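Local coordinates for SCO family protein (Aquifex aeolicus, PDB 3ME7) that probably binds copper and takes part in electron transfer or metal handling, as a membrane-linked SCO1/2 relative with a thioredoxin-like domain and a redox-active disulfide, at residues L26-H39 and G62-D76. Residues are numbered along the deposited sequence; the frame is centred on the assembly and turned at random.
Sequences LKGKPIILSPIYTH and GKDFWVITFTFDPKD
The Trp66 indole is clamped between Leu26 and Lys29. Leu26 CD2 sits over one face, 3.9 Å from the centroid of the five-membered ring. Lys29 CD lies over the opposite face, nearer the rim. Past the ring the lysine chain bends at chi4 (-71°), and NZ donates to Lys63 O. A water bridges Trp66 NE1 and Lys27 O.

Strands 31-36 and 66-71 run parallel, 15° apart. Seven backbone hydrogen bonds join them, from Trp66 N to Pro30 O through Phe72 N to Ile36 O. Leu26 CD1 meets Ile68 CD1 tip to tip at 3.7 Å. Asp76 OD2 takes Thr38 N on its syn lone pair at 3.1 Å. Thr71 OG1 donates to Asp76 OD2 at 2.6 Å, from the anti side and 28° out of the carboxylate plane. Two donors, one from each segment, thus grip this oxygen, tying the loop after strand 31-36 to the turn after 66-71.

Strands 95-100 and 129-133 flank the pair. Phe72 meets His126, and Tyr37 lies beside Cys40, here disulfide-bonded to Cys44; His126 and Cys40 are predicted copper ligands. These are adjacent central strands of a thioredoxin-like fold, joined by a beta-alpha-beta crossover, with the predicted copper site just beyond their C-terminal ends.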
ATOM      1  N   LEU A  26       0.029  -0.702  13.039  1.00 12.12           N
ATOM      2  CA  LEU A  26       0.800   0.302  12.301  1.00 12.69           C
ATOM      3  C   LEU A  26       0.294   1.709  12.537  1.00 12.09           C
ATOM      4  O   LEU A  26       0.841   2.653  11.965  1.00 12.42           O
ATOM      5  CB  LEU A  26       0.768   0.032  10.790  1.00 13.99           C
ATOM      6  CG  LEU A  26       1.303  -1.313  10.250  1.00 13.25           C
ATOM      7  CD1 LEU A  26       1.131  -1.365   8.743  1.00 15.69           C
ATOM      8  CD2 LEU A  26       2.751  -1.536  10.608  1.00 16.15           C
ATOM      9  N   LYS A  27      -0.743   1.869  13.359  1.00 11.13           N
ATOM     10  CA  LYS A  27      -1.208   3.216  13.697  1.00 11.35           C
ATOM     11  C   LYS A  27      -0.069   4.058  14.264  1.00 11.40           C
ATOM     12  O   LYS A  27       0.851   3.525  14.901  1.00 11.96           O
ATOM     13  CB  LYS A  27      -2.382   3.178  14.680  1.00 12.12           C
ATOM     14  CG  LYS A  27      -3.709   2.874  14.014  1.00 13.92           C
ATOM     15  CD  LYS A  27      -4.838   2.878  15.047  1.00 14.11           C
ATOM     16  CE  LYS A  27      -6.119   2.357  14.448  1.00 15.34           C
ATOM     17  NZ  LYS A  27      -7.241   2.349  15.432  1.00 16.24           N
ATOM     18  N   GLY A  28      -0.156   5.365  14.052  1.00 11.29           N
ATOM     19  CA  GLY A  28       0.798   6.306  14.666  1.00 11.57           C
ATOM     20  C   GLY A  28       1.712   6.982  13.660  1.00 12.82           C
ATOM     21  O   GLY A  28       2.418   7.934  13.998  1.00 13.69           O
ATOM     22  N   LYS A  29       1.709   6.482  12.422  1.00 12.38           N
ATOM     23  CA  LYS A  29       2.422   7.104  11.303  1.00 12.73           C
ATOM     24  C   LYS A  29       1.524   6.992  10.072  1.00 10.97           C
ATOM     25  O   LYS A  29       0.721   6.036   9.978  1.00 10.44           O
ATOM     26  CB  LYS A  29       3.721   6.350  10.975  1.00 14.25           C
ATOM     27  CG  LYS A  29       4.657   6.027  12.138  1.00 17.97           C
ATOM     28  CD  LYS A  29       5.877   5.268  11.616  1.00 16.66           C
ATOM     29  CE  LYS A  29       6.732   4.731  12.753  1.00 17.67           C
ATOM     30  NZ  LYS A  29       7.467   5.796  13.484  1.00 18.63           N
ATOM     31  N   PRO A  30       1.672   7.918   9.092  1.00  9.75           N
ATOM     32  CA  PRO A  30       1.002   7.703   7.806  1.00  9.52           C
ATOM     33  C   PRO A  30       1.423   6.376   7.161  1.00  9.32           C
ATOM     34  O   PRO A  30       2.541   5.877   7.392  1.00 10.10           O
ATOM     35  CB  PRO A  30       1.498   8.861   6.944  1.00  9.23           C
ATOM     36  CG  PRO A  30       1.850   9.934   7.925  1.00 10.21           C
ATOM     37  CD  PRO A  30       2.442   9.182   9.085  1.00  9.02           C
ATOM     38  N   ILE A  31       0.495   5.791   6.418  1.00  9.66           N
ATOM     39  CA  ILE A  31       0.725   4.507   5.767  1.00  9.39           C
ATOM     40  C   ILE A  31       0.512   4.651   4.272  1.00  9.35           C
ATOM     41  O   ILE A  31      -0.523   5.141   3.820  1.00 10.56           O
ATOM     42  CB  ILE A  31      -0.213   3.433   6.339  1.00 10.25           C
ATOM     43  CG1 ILE A  31       0.109   3.207   7.823  1.00  9.59           C
ATOM     44  CG2 ILE A  31      -0.054   2.130   5.553  1.00 10.60           C
ATOM     45  CD1 ILE A  31      -1.054   2.684   8.635  1.00 11.72           C
ATOM     46  N   ILE A  32       1.508   4.221   3.502  1.00  8.95           N
ATOM     47  CA  ILE A  32       1.388   4.203   2.037  1.00  8.77           C
ATOM     48  C   ILE A  32       1.155   2.750   1.601  1.00  9.43           C
ATOM     49  O   ILE A  32       2.009   1.893   1.816  1.00 11.10           O
ATOM     50  CB  ILE A  32       2.644   4.787   1.370  1.00 10.41           C
ATOM     51  CG1 ILE A  32       2.823   6.264   1.770  1.00 11.59           C
ATOM     52  CG2 ILE A  32       2.577   4.649  -0.142  1.00 11.99           C
ATOM     53  CD1 ILE A  32       4.151   6.891   1.270  1.00 11.49           C
ATOM     54  N   LEU A  33       0.002   2.510   0.981  1.00  9.25           N
ATOM     55  CA  LEU A  33      -0.441   1.157   0.604  0.50  8.79           C
ATOM     56  C   LEU A  33      -0.341   0.977  -0.890  1.00  8.98           C
ATOM     57  O   LEU A  33      -0.853   1.797  -1.644  1.00  9.08           O
ATOM     58  CB  LEU A  33      -1.917   0.925   0.980  0.50  9.49           C
ATOM     59  CG  LEU A  33      -2.390   0.839   2.423  0.50  7.17           C
ATOM     60  CD1 LEU A  33      -3.903   0.604   2.450  0.50  9.02           C
ATOM     61  CD2 LEU A  33      -1.673  -0.291   3.139  0.50  9.56           C
ATOM     62  N   SER A  34       0.277  -0.122  -1.323  1.00  8.35           N
ATOM     63  CA  SER A  34       0.467  -0.397  -2.761  1.00  8.23           C
ATOM     64  C   SER A  34      -0.032  -1.812  -3.130  1.00  8.40           C
ATOM     65  O   SER A  34       0.698  -2.787  -2.912  1.00  8.66           O
ATOM     66  CB  SER A  34       1.942  -0.226  -3.150  1.00  8.28           C
ATOM     67  OG  SER A  34       2.225  -0.608  -4.487  1.00  8.52           O
ATOM     68  N   PRO A  35      -1.264  -1.938  -3.661  1.00  8.59           N
ATOM     69  CA  PRO A  35      -1.729  -3.260  -4.105  1.00  8.98           C
ATOM     70  C   PRO A  35      -1.045  -3.698  -5.385  1.00  9.55           C
ATOM     71  O   PRO A  35      -1.007  -2.943  -6.362  1.00 10.62           O
ATOM     72  CB  PRO A  35      -3.226  -3.078  -4.378  1.00  8.01           C
ATOM     73  CG  PRO A  35      -3.488  -1.594  -4.390  1.00 10.97           C
ATOM     74  CD  PRO A  35      -2.295  -0.884  -3.743  1.00  8.69           C
ATOM     75  N   ILE A  36      -0.504  -4.914  -5.367  1.00  9.20           N
ATOM     76  CA  ILE A  36       0.136  -5.530  -6.527  1.00  9.34           C
ATOM     77  C   ILE A  36      -0.230  -7.022  -6.518  1.00  9.11           C
ATOM     78  O   ILE A  36      -0.968  -7.470  -5.642  1.00  8.07           O
ATOM     79  CB  ILE A  36       1.693  -5.327  -6.524  1.00  9.97           C
ATOM     80  CG1 ILE A  36       2.335  -5.795  -5.199  1.00 10.12           C
ATOM     81  CG2 ILE A  36       2.043  -3.841  -6.791  1.00 11.52           C
ATOM     82  CD1 ILE A  36       2.551  -7.254  -5.054  1.00 11.81           C
ATOM     83  N   TYR A  37       0.276  -7.793  -7.481  1.00  9.54           N
ATOM     84  CA  TYR A  37       0.369  -9.245  -7.270  1.00 10.76           C
ATOM     85  C   TYR A  37       1.738  -9.734  -7.719  1.00 11.66           C
ATOM     86  O   TYR A  37       2.383  -9.076  -8.527  1.00 11.41           O
ATOM     87  CB  TYR A  37      -0.778 -10.044  -7.908  1.00 11.94           C
ATOM     88  CG  TYR A  37      -0.954  -9.915  -9.403  1.00 13.89           C
ATOM     89  CD1 TYR A  37      -1.477  -8.754  -9.972  1.00 13.78           C
ATOM     90  CD2 TYR A  37      -0.664 -10.985 -10.244  1.00 13.18           C
ATOM     91  CE1 TYR A  37      -1.682  -8.657 -11.323  1.00 15.25           C
ATOM     92  CE2 TYR A  37      -0.859 -10.889 -11.613  1.00 15.19           C
ATOM     93  CZ  TYR A  37      -1.362  -9.724 -12.140  1.00 14.00           C
ATOM     94  OH  TYR A  37      -1.553  -9.617 -13.498  1.00 17.37           O
ATOM     95  N   THR A  38       2.195 -10.852  -7.162  1.00 12.83           N
ATOM     96  CA  THR A  38       3.631 -11.171  -7.235  1.00 14.05           C
ATOM     97  C   THR A  38       4.067 -11.677  -8.601  1.00 15.44           C
ATOM     98  O   THR A  38       5.236 -11.546  -8.963  1.00 17.35           O
ATOM     99  CB  THR A  38       4.141 -12.097  -6.090  1.00 15.21           C
ATOM    100  OG1 THR A  38       3.634 -13.427  -6.247  1.00 17.39           O
ATOM    101  CG2 THR A  38       3.772 -11.538  -4.714  1.00 17.29           C
ATOM    102  N   HIS A  39       3.125 -12.235  -9.356  1.00 14.55           N
ATOM    103  CA  HIS A  39       3.424 -12.715 -10.700  1.00 16.25           C
ATOM    104  C   HIS A  39       3.077 -11.676 -11.760  1.00 17.02           C
ATOM    105  O   HIS A  39       3.070 -11.972 -12.944  1.00 18.53           O
ATOM    106  CB  HIS A  39       2.708 -14.034 -10.970  1.00 17.98           C
ATOM    107  CG  HIS A  39       3.199 -15.163 -10.125  1.00 20.43           C
ATOM    108  ND1 HIS A  39       4.371 -15.837 -10.394  1.00 20.03           N
ATOM    109  CD2 HIS A  39       2.669 -15.750  -9.025  1.00 19.64           C
ATOM    110  CE1 HIS A  39       4.550 -16.782  -9.487  1.00 20.35           C
ATOM    111  NE2 HIS A  39       3.531 -16.752  -8.646  1.00 20.62           N
ATOM    112  N   GLY A  62       9.379   3.385   7.957  1.00 13.25           N
ATOM    113  CA  GLY A  62       9.471   2.884   9.336  1.00 13.16           C
ATOM    114  C   GLY A  62       9.678   3.983  10.362  1.00 14.51           C
ATOM    115  O   GLY A  62       9.630   3.732  11.582  1.00 15.12           O
ATOM    116  N   LYS A  63       9.938   5.196   9.877  1.00 14.55           N
ATOM    117  CA  LYS A  63      10.129   6.353  10.744  1.00 14.78           C
ATOM    118  C   LYS A  63       9.113   7.440  10.410  1.00 13.51           C
ATOM    119  O   LYS A  63       8.267   7.783  11.237  1.00 14.13           O
ATOM    120  CB  LYS A  63      11.568   6.879  10.621  1.00 17.09           C
ATOM    121  CG  LYS A  63      11.866   8.170  11.375  1.00 30.63           C
ATOM    122  CD  LYS A  63      11.653   8.017  12.877  1.00 21.00           C
ATOM    123  CE  LYS A  63      11.879   9.339  13.599  1.00 30.83           C
ATOM    124  NZ  LYS A  63      11.626   9.209  15.064  1.00 23.41           N
ATOM    125  N   ASP A  64       9.178   7.969   9.194  1.00 12.46           N
ATOM    126  CA  ASP A  64       8.275   9.043   8.807  1.00 13.00           C
ATOM    127  C   ASP A  64       6.902   8.529   8.395  1.00 12.30           C
ATOM    128  O   ASP A  64       5.911   9.237   8.511  1.00 13.12           O
ATOM    129  CB  ASP A  64       8.896   9.879   7.691  1.00 14.27           C
ATOM    130  CG  ASP A  64      10.156  10.590   8.147  1.00 13.27           C
ATOM    131  OD1 ASP A  64      10.051  11.414   9.087  1.00 16.34           O
ATOM    132  OD2 ASP A  64      11.230  10.282   7.593  1.00 15.72           O
ATOM    133  N   PHE A  65       6.864   7.290   7.906  1.00 10.96           N
ATOM    134  CA  PHE A  65       5.639   6.656   7.420  1.00 10.04           C
ATOM    135  C   PHE A  65       5.947   5.191   7.227  1.00 10.06           C
ATOM    136  O   PHE A  65       7.113   4.821   7.159  1.00 10.19           O
ATOM    137  CB  PHE A  65       5.181   7.292   6.090  1.00  8.91           C
ATOM    138  CG  PHE A  65       6.289   7.495   5.081  1.00  8.91           C
ATOM    139  CD1 PHE A  65       6.769   6.433   4.307  1.00  8.48           C
ATOM    140  CD2 PHE A  65       6.833   8.765   4.891  1.00  9.58           C
ATOM    141  CE1 PHE A  65       7.775   6.640   3.362  1.00  9.29           C
ATOM    142  CE2 PHE A  65       7.847   8.974   3.961  1.00  8.96           C
ATOM    143  CZ  PHE A  65       8.331   7.920   3.204  1.00  8.90           C
ATOM    144  N   TRP A  66       4.910   4.358   7.129  1.00  9.78           N
ATOM    145  CA  TRP A  66       5.069   2.954   6.737  1.00  9.38           C
ATOM    146  C   TRP A  66       4.810   2.870   5.241  1.00  8.94           C
ATOM    147  O   TRP A  66       3.956   3.586   4.723  1.00  9.93           O
ATOM    148  CB  TRP A  66       4.037   2.067   7.462  1.00  9.84           C
ATOM    149  CG  TRP A  66       4.256   1.988   8.955  1.00 10.14           C
ATOM    150  CD1 TRP A  66       3.470   2.555   9.933  1.00 10.29           C
ATOM    151  CD2 TRP A  66       5.322   1.309   9.633  1.00 11.30           C
ATOM    152  NE1 TRP A  66       3.996   2.266  11.180  1.00 11.20           N
ATOM    153  CE2 TRP A  66       5.125   1.510  11.025  1.00 10.58           C
ATOM    154  CE3 TRP A  66       6.428   0.558   9.203  1.00 10.64           C
ATOM    155  CZ2 TRP A  66       5.991   0.983  11.992  1.00 11.70           C
ATOM    156  CZ3 TRP A  66       7.292   0.020  10.173  1.00 11.28           C
ATOM    157  CH2 TRP A  66       7.063   0.242  11.548  1.00 11.62           C
ATOM    158  N   VAL A  67       5.536   1.990   4.560  1.00  9.17           N
ATOM    159  CA  VAL A  67       5.190   1.618   3.197  1.00  9.53           C
ATOM    160  C   VAL A  67       4.817   0.148   3.225  1.00  9.44           C
ATOM    161  O   VAL A  67       5.575  -0.691   3.725  1.00  9.96           O
ATOM    162  CB  VAL A  67       6.331   1.851   2.189  1.00  9.53           C
ATOM    163  CG1 VAL A  67       5.806   1.689   0.767  1.00  9.67           C
ATOM    164  CG2 VAL A  67       6.894   3.270   2.356  1.00  9.37           C
ATOM    165  N   ILE A  68       3.625  -0.144   2.712  1.00  8.36           N
ATOM    166  CA  ILE A  68       3.104  -1.513   2.684  1.00  9.43           C
ATOM    167  C   ILE A  68       2.721  -1.914   1.283  1.00  8.62           C
ATOM    168  O   ILE A  68       1.675  -1.488   0.753  1.00  8.92           O
ATOM    169  CB  ILE A  68       1.898  -1.707   3.638  1.00 10.66           C
ATOM    170  CG1 ILE A  68       2.228  -1.228   5.069  1.00  9.52           C
ATOM    171  CG2 ILE A  68       1.387  -3.171   3.593  1.00  8.97           C
ATOM    172  CD1 ILE A  68       3.350  -1.973   5.820  1.00 12.02           C
ATOM    173  N   THR A  69       3.591  -2.704   0.663  1.00  7.62           N
ATOM    174  CA  THR A  69       3.232  -3.362  -0.590  1.00  7.72           C
ATOM    175  C   THR A  69       2.448  -4.604  -0.218  1.00  8.07           C
ATOM    176  O   THR A  69       2.897  -5.410   0.605  1.00  8.34           O
ATOM    177  CB  THR A  69       4.489  -3.742  -1.392  1.00  8.19           C
ATOM    178  OG1 THR A  69       5.146  -2.548  -1.841  1.00  9.17           O
ATOM    179  CG2 THR A  69       4.134  -4.583  -2.619  1.00  9.93           C
ATOM    180  N   PHE A  70       1.253  -4.763  -0.765  1.00  7.88           N
ATOM    181  CA  PHE A  70       0.498  -5.973  -0.451  1.00  9.38           C
ATOM    182  C   PHE A  70      -0.011  -6.662  -1.694  1.00  8.22           C
ATOM    183  O   PHE A  70      -0.344  -6.007  -2.688  1.00  8.19           O
ATOM    184  CB  PHE A  70      -0.636  -5.709   0.537  1.00 11.34           C
ATOM    185  CG  PHE A  70      -1.834  -5.079  -0.065  1.00 12.96           C
ATOM    186  CD1 PHE A  70      -1.932  -3.710  -0.138  1.00 13.47           C
ATOM    187  CD2 PHE A  70      -2.898  -5.858  -0.512  1.00 12.21           C
ATOM    188  CE1 PHE A  70      -3.056  -3.102  -0.675  1.00 13.38           C
ATOM    189  CE2 PHE A  70      -4.022  -5.267  -1.059  1.00 13.67           C
ATOM    190  CZ  PHE A  70      -4.105  -3.880  -1.141  1.00 13.11           C
ATOM    191  N   THR A  71      -0.031  -7.984  -1.651  1.00  8.08           N
ATOM    192  CA  THR A  71      -0.583  -8.737  -2.775  1.00  8.47           C
ATOM    193  C   THR A  71      -2.092  -8.984  -2.682  1.00  9.18           C
ATOM    194  O   THR A  71      -2.620  -9.350  -1.641  1.00  9.75           O
ATOM    195  CB  THR A  71       0.162 -10.058  -3.042  1.00  8.19           C
ATOM    196  OG1 THR A  71      -0.543 -10.749  -4.093  1.00 10.45           O
ATOM    197  CG2 THR A  71       0.172 -10.935  -1.789  1.00 11.15           C
ATOM    198  N   PHE A  72      -2.774  -8.739  -3.792  1.00  8.43           N
ATOM    199  CA  PHE A  72      -4.211  -9.023  -3.883  1.00  9.70           C
ATOM    200  C   PHE A  72      -4.558 -10.342  -4.536  1.00 10.62           C
ATOM    201  O   PHE A  72      -5.753 -10.662  -4.699  1.00 10.89           O
ATOM    202  CB  PHE A  72      -4.989  -7.869  -4.512  1.00  9.63           C
ATOM    203  CG  PHE A  72      -4.607  -7.559  -5.929  1.00 11.07           C
ATOM    204  CD1 PHE A  72      -5.128  -8.299  -6.998  1.00 10.35           C
ATOM    205  CD2 PHE A  72      -3.770  -6.480  -6.195  1.00 10.57           C
ATOM    206  CE1 PHE A  72      -4.788  -7.965  -8.350  1.00 12.04           C
ATOM    207  CE2 PHE A  72      -3.427  -6.140  -7.505  1.00 11.86           C
ATOM    208  CZ  PHE A  72      -3.914  -6.872  -8.572  1.00 10.73           C
ATOM    209  N   ASP A  73      -3.532 -11.116  -4.880  1.00 10.98           N
ATOM    210  CA  ASP A  73      -3.757 -12.449  -5.408  1.00 12.38           C
ATOM    211  C   ASP A  73      -3.846 -13.425  -4.246  1.00 13.00           C
ATOM    212  O   ASP A  73      -2.840 -13.689  -3.603  1.00 13.26           O
ATOM    213  CB  ASP A  73      -2.632 -12.839  -6.358  1.00 13.57           C
ATOM    214  CG  ASP A  73      -2.891 -14.159  -7.068  1.00 18.64           C
ATOM    215  OD1 ASP A  73      -3.789 -14.913  -6.637  1.00 14.89           O
ATOM    216  OD2 ASP A  73      -2.185 -14.441  -8.058  1.00 15.75           O
ATOM    217  N   PRO A  74      -5.052 -13.981  -3.980  1.00 14.58           N
ATOM    218  CA  PRO A  74      -5.178 -14.850  -2.805  1.00 15.11           C
ATOM    219  C   PRO A  74      -4.431 -16.170  -2.899  1.00 15.28           C
ATOM    220  O   PRO A  74      -4.359 -16.885  -1.899  1.00 14.99           O
ATOM    221  CB  PRO A  74      -6.688 -15.086  -2.679  1.00 15.94           C
ATOM    222  CG  PRO A  74      -7.223 -14.822  -3.988  1.00 15.46           C
ATOM    223  CD  PRO A  74      -6.330 -13.840  -4.697  1.00 15.74           C
ATOM    224  N   LYS A  75      -3.858 -16.473  -4.060  1.00 15.57           N
ATOM    225  CA  LYS A  75      -3.037 -17.665  -4.233  1.00 16.01           C
ATOM    226  C   LYS A  75      -1.579 -17.417  -3.819  1.00 14.30           C
ATOM    227  O   LYS A  75      -0.801 -18.362  -3.659  1.00 15.06           O
ATOM    228  CB  LYS A  75      -3.119 -18.178  -5.683  1.00 18.35           C
ATOM    229  CG  LYS A  75      -4.531 -18.620  -6.093  1.00 32.44           C
ATOM    230  CD  LYS A  75      -4.547 -19.481  -7.358  1.00 21.50           C
ATOM    231  CE  LYS A  75      -3.835 -20.825  -7.164  1.00 32.60           C
ATOM    232  NZ  LYS A  75      -4.591 -21.744  -6.257  1.00 23.20           N
ATOM    233  N   ASP A  76      -1.221 -16.147  -3.605  1.00 12.89           N
ATOM    234  CA  ASP A  76       0.150 -15.810  -3.238  1.00 12.06           C
ATOM    235  C   ASP A  76       0.449 -16.287  -1.810  1.00 11.50           C
ATOM    236  O   ASP A  76      -0.364 -16.101  -0.892  1.00 12.22           O
ATOM    237  CB  ASP A  76       0.407 -14.296  -3.372  1.00 11.72           C
ATOM    238  CG  ASP A  76       0.818 -13.875  -4.779  1.00 16.46           C
ATOM    239  OD1 ASP A  76       1.051 -14.739  -5.651  1.00 12.92           O
ATOM    240  OD2 ASP A  76       0.924 -12.655  -5.019  1.00 11.85           O
TER
HETATM  241  O   HOH W   1       3.468   2.997  14.042  1.00 14.27           O
HETATM  242  O   HOH W   2       4.732  -1.821  -4.459  1.00 10.67           O
HETATM  243  O   HOH W   3       0.487 -13.466  -8.183  1.00 13.53           O